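Lipoate-protein ligase 1 (Plasmodium falciparum, PDB 5T8U) belongs to the lipoate-protein ligase family, pairing a lipoyl protein ligase A/B catalytic domain with a bacterial-type C-terminal domain, and holds lipoic acid in its pocket. Local coordinates at residues Leu56-Asn61 with Gly104-Thr109. Sequence-based numbering, arbitrary orientation.
Sequences LFLWRN and GNVCFT. With LPA (lipoic acid), chain C.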
ATOM      1  N   LEU A  56      -6.213 -12.894  -3.688  1.00 54.55           N
ATOM      2  CA  LEU A  56      -6.817 -11.626  -4.070  1.00 54.61           C
ATOM      3  C   LEU A  56      -7.854 -11.258  -3.023  1.00 57.33           C
ATOM      4  O   LEU A  56      -8.756 -12.050  -2.742  1.00 58.52           O
ATOM      5  CB  LEU A  56      -7.468 -11.704  -5.454  1.00 54.67           C
ATOM      6  CG  LEU A  56      -8.388 -10.534  -5.821  1.00 54.58           C
ATOM      7  CD1 LEU A  56      -7.648  -9.206  -5.741  1.00 54.23           C
ATOM      8  CD2 LEU A  56      -8.977 -10.733  -7.207  1.00 55.08           C
ATOM      9  N   PHE A  57      -7.730 -10.064  -2.449  1.00 61.06           N
ATOM     10  CA  PHE A  57      -8.628  -9.600  -1.398  1.00 61.54           C
ATOM     11  C   PHE A  57      -9.241  -8.273  -1.821  1.00 63.55           C
ATOM     12  O   PHE A  57      -8.517  -7.310  -2.090  1.00 63.02           O
ATOM     13  CB  PHE A  57      -7.883  -9.458  -0.069  1.00 60.19           C
ATOM     14  CG  PHE A  57      -8.659  -8.728   0.990  1.00 59.92           C
ATOM     15  CD1 PHE A  57      -9.966  -9.081   1.275  1.00 60.30           C
ATOM     16  CD2 PHE A  57      -8.075  -7.697   1.713  1.00 58.80           C
ATOM     17  CE1 PHE A  57     -10.683  -8.416   2.249  1.00 61.14           C
ATOM     18  CE2 PHE A  57      -8.788  -7.029   2.693  1.00 59.65           C
ATOM     19  CZ  PHE A  57     -10.095  -7.391   2.961  1.00 60.52           C
ATOM     20  N   LEU A  58     -10.570  -8.224  -1.869  1.00 65.29           N
ATOM     21  CA  LEU A  58     -11.298  -7.051  -2.336  1.00 66.09           C
ATOM     22  C   LEU A  58     -12.022  -6.389  -1.172  1.00 64.72           C
ATOM     23  O   LEU A  58     -12.581  -7.073  -0.309  1.00 67.24           O
ATOM     24  CB  LEU A  58     -12.295  -7.437  -3.430  1.00 67.10           C
ATOM     25  CG  LEU A  58     -11.626  -7.857  -4.740  1.00 68.73           C
ATOM     26  CD1 LEU A  58     -12.489  -8.844  -5.511  1.00 69.96           C
ATOM     27  CD2 LEU A  58     -11.328  -6.630  -5.584  1.00 69.58           C
ATOM     28  N   TRP A  59     -12.011  -5.057  -1.148  0.97 58.73           N
ATOM     29  CA  TRP A  59     -12.591  -4.332  -0.026  0.97 57.60           C
ATOM     30  C   TRP A  59     -12.845  -2.890  -0.434  0.97 61.98           C
ATOM     31  O   TRP A  59     -12.208  -2.363  -1.347  0.97 62.17           O
ATOM     32  CB  TRP A  59     -11.684  -4.398   1.210  0.97 57.05           C
ATOM     33  CG  TRP A  59     -10.217  -4.173   0.927  0.97 56.10           C
ATOM     34  CD1 TRP A  59      -9.389  -4.975   0.192  0.97 55.26           C
ATOM     35  CD2 TRP A  59      -9.404  -3.088   1.397  0.97 57.33           C
ATOM     36  NE1 TRP A  59      -8.121  -4.452   0.166  0.97 57.65           N
ATOM     37  CE2 TRP A  59      -8.102  -3.295   0.899  0.97 57.81           C
ATOM     38  CE3 TRP A  59      -9.651  -1.961   2.185  0.97 58.40           C
ATOM     39  CZ2 TRP A  59      -7.053  -2.418   1.163  0.97 57.00           C
ATOM     40  CZ3 TRP A  59      -8.606  -1.092   2.449  0.97 57.33           C
ATOM     41  CH2 TRP A  59      -7.325  -1.325   1.938  0.97 57.68           C
ATOM     42  N   ARG A  60     -13.792  -2.260   0.255  1.00 66.66           N
ATOM     43  CA  ARG A  60     -14.142  -0.867   0.018  1.00 69.48           C
ATOM     44  C   ARG A  60     -14.197  -0.131   1.348  1.00 68.82           C
ATOM     45  O   ARG A  60     -14.432  -0.734   2.398  1.00 70.52           O
ATOM     46  CB  ARG A  60     -15.487  -0.742  -0.712  1.00 71.75           C
ATOM     47  CG  ARG A  60     -15.496  -1.349  -2.106  1.00 73.09           C
ATOM     48  CD  ARG A  60     -16.908  -1.705  -2.545  1.00 75.05           C
ATOM     49  NE  ARG A  60     -17.777  -0.535  -2.637  1.00 76.57           N
ATOM     50  CZ  ARG A  60     -19.089  -0.591  -2.840  1.00 78.07           C
ATOM     51  NH1 ARG A  60     -19.698  -1.763  -2.971  1.00 79.56           N
ATOM     52  NH2 ARG A  60     -19.798   0.527  -2.911  1.00 78.80           N
ATOM     53  N   ASN A  61     -13.975   1.180   1.293  1.00 65.37           N
ATOM     54  CA  ASN A  61     -13.950   2.011   2.487  1.00 65.78           C
ATOM     55  C   ASN A  61     -14.770   3.270   2.256  1.00 69.07           C
ATOM     56  O   ASN A  61     -14.849   3.784   1.136  1.00 66.43           O
ATOM     57  CB  ASN A  61     -12.518   2.399   2.876  1.00 66.29           C
ATOM     58  CG  ASN A  61     -11.551   1.240   2.765  1.00 67.05           C
ATOM     59  OD1 ASN A  61     -11.448   0.410   3.666  1.00 68.17           O
ATOM     60  ND2 ASN A  61     -10.832   1.182   1.652  1.00 67.64           N
ATOM     61  N   GLY A 104     -17.191   4.975  -3.873  0.98 68.70           N
ATOM     62  CA  GLY A 104     -17.056   5.034  -5.311  0.98 70.74           C
ATOM     63  C   GLY A 104     -15.794   4.414  -5.863  0.98 71.29           C
ATOM     64  O   GLY A 104     -15.556   4.500  -7.071  0.98 72.82           O
ATOM     65  N   ASN A 105     -14.973   3.792  -5.019  0.93 68.37           N
ATOM     66  CA  ASN A 105     -13.727   3.184  -5.461  0.93 66.18           C
ATOM     67  C   ASN A 105     -13.550   1.835  -4.782  0.93 64.14           C
ATOM     68  O   ASN A 105     -14.025   1.614  -3.664  0.93 62.40           O
ATOM     69  CB  ASN A 105     -12.514   4.085  -5.170  0.93 66.64           C
ATOM     70  CG  ASN A 105     -12.154   4.131  -3.696  0.93 67.58           C
ATOM     71  OD1 ASN A 105     -12.623   4.997  -2.958  0.93 69.23           O
ATOM     72  ND2 ASN A 105     -11.307   3.203  -3.264  0.93 66.14           N
ATOM     73  N   VAL A 106     -12.859   0.939  -5.476  1.00 65.78           N
ATOM     74  CA  VAL A 106     -12.568  -0.394  -4.977  1.00 64.75           C
ATOM     75  C   VAL A 106     -11.112  -0.438  -4.532  1.00 65.08           C
ATOM     76  O   VAL A 106     -10.272   0.353  -4.970  1.00 66.50           O
ATOM     77  CB  VAL A 106     -12.858  -1.472  -6.049  1.00 64.65           C
ATOM     78  CG1 VAL A 106     -12.712  -2.879  -5.475  1.00 63.67           C
ATOM     79  CG2 VAL A 106     -14.251  -1.278  -6.636  1.00 68.25           C
ATOM     80  N   CYS A 107     -10.810  -1.374  -3.636  1.00 64.47           N
ATOM     81  CA  CYS A 107      -9.454  -1.610  -3.158  1.00 63.73           C
ATOM     82  C   CYS A 107      -9.125  -3.085  -3.326  1.00 64.33           C
ATOM     83  O   CYS A 107      -9.875  -3.951  -2.860  1.00 62.66           O
ATOM     84  CB  CYS A 107      -9.290  -1.202  -1.687  1.00 62.75           C
ATOM     85  SG  CYS A 107      -9.514   0.562  -1.356  1.00 61.37           S
ATOM     86  N   PHE A 108      -8.000  -3.361  -3.985  1.00 70.82           N
ATOM     87  CA  PHE A 108      -7.541  -4.717  -4.237  1.00 72.24           C
ATOM     88  C   PHE A 108      -6.229  -4.959  -3.504  1.00 71.24           C
ATOM     89  O   PHE A 108      -5.413  -4.047  -3.338  1.00 74.17           O
ATOM     90  CB  PHE A 108      -7.351  -4.970  -5.740  1.00 71.14           C
ATOM     91  CG  PHE A 108      -6.275  -4.126  -6.368  1.00 69.47           C
ATOM     92  CD1 PHE A 108      -4.966  -4.576  -6.421  1.00 69.46           C
ATOM     93  CD2 PHE A 108      -6.573  -2.887  -6.909  1.00 70.07           C
ATOM     94  CE1 PHE A 108      -3.973  -3.805  -7.001  1.00 69.58           C
ATOM     95  CE2 PHE A 108      -5.585  -2.112  -7.491  1.00 70.42           C
ATOM     96  CZ  PHE A 108      -4.283  -2.572  -7.536  1.00 69.63           C
ATOM     97  N   THR A 109      -6.032  -6.202  -3.069  1.00 62.13           N
ATOM     98  CA  THR A 109      -4.824  -6.597  -2.349  1.00 57.92           C
ATOM     99  C   THR A 109      -4.383  -7.957  -2.872  1.00 58.51           C
ATOM    100  O   THR A 109      -5.045  -8.968  -2.618  1.00 60.35           O
ATOM    101  CB  THR A 109      -5.066  -6.649  -0.841  1.00 55.27           C
ATOM    102  OG1 THR A 109      -5.503  -5.365  -0.379  1.00 54.34           O
ATOM    103  CG2 THR A 109      -3.794  -7.051  -0.096  1.00 54.80           C
TER
HETATM  104  C1  LPA C 401      -0.060   6.192  -4.812  0.79 75.42           C
HETATM  105  O1  LPA C 401      -0.702   6.759  -5.734  0.79 75.28           O
HETATM  106  C2  LPA C 401      -0.472   4.799  -4.342  0.79 76.30           C
HETATM  107  O2  LPA C 401       0.923   6.772  -4.279  0.79 74.97           O
HETATM  108  C3  LPA C 401      -1.819   4.891  -3.629  0.79 76.78           C
HETATM  109  C4  LPA C 401      -2.083   3.609  -2.842  0.79 77.13           C
HETATM  110  C5  LPA C 401      -3.267   3.842  -1.906  0.79 78.68           C
HETATM  111  C6  LPA C 401      -3.473   2.731  -1.073  0.79 79.85           C
HETATM  112  S6  LPA C 401      -4.261   3.163   0.178  0.79 81.08           S
HETATM  113  C7  LPA C 401      -4.580   1.375  -1.991  0.79 79.36           C
HETATM  114  C8  LPA C 401      -5.581   0.734  -0.927  0.79 79.70           C
HETATM  115  S8  LPA C 401      -5.321   1.628   0.650  0.79 80.81           S
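Trp59 lays its indole across Cys107 and reaches on to Thr109, the next residue on the same face of the neighbouring strand. Its CG stands between the backbone N and the carbonyl carbon (chi1 44°), which swings the ring system over the adjoining strand. Cys107 CB then sits over the six-membered ring, 3.6 Å from its centroid, a CH-pi contact, and SG follows over the same ring as a sulfur-aromatic contact. The indole N-H of Trp59 points within its ring plane to the hydroxyl of Thr109, NE1 to OG1 2.8 Å. Thr109 OG1 is also hydrogen-bonded to Glu29 OE2 of helix 22-34, which covers this face, so Glu29 probably helps to position the hydroxyl and, through it, the indole. Phe57 lies beside Thr109, and Trp59 CD1 lies over one face of the Phe57 ring, toward its rim. The backbones of strands 55-59 and 105-112 are antiparallel neighbours in the interior of the large mixed sheet of the lipoyl protein ligase A/B catalytic domain. Phe57 with Thr109 and Trp59 with Cys107 are hydrogen-bonded pairs; Trp59 N to Cys107 O is 3.0 Å and Cys107 N to Trp59 O 2.9 Å, whereas Thr109 N to Phe57 O is weak. Between them, Leu58 and Phe108 form a non-hydrogen-bonded pair whose side chains occupy the other face. There Leu58 CD2 meets Val106 CG1 at 4.0 Å, and helix 213-227 packs on both residues. Toward the pocket, Trp59 CH2 approaches lipoic acid S8 at 3.8 Å and Cys107 SG approaches its C8 at 4.0 Å, so both residues line the pocket around the dithiolane end. Asn61 ND2 comes within 3.3 Å of Cys107 SG, while Asn61 OD1 is hydrogen-bonded to Asn25 ND2 of helix 22-34.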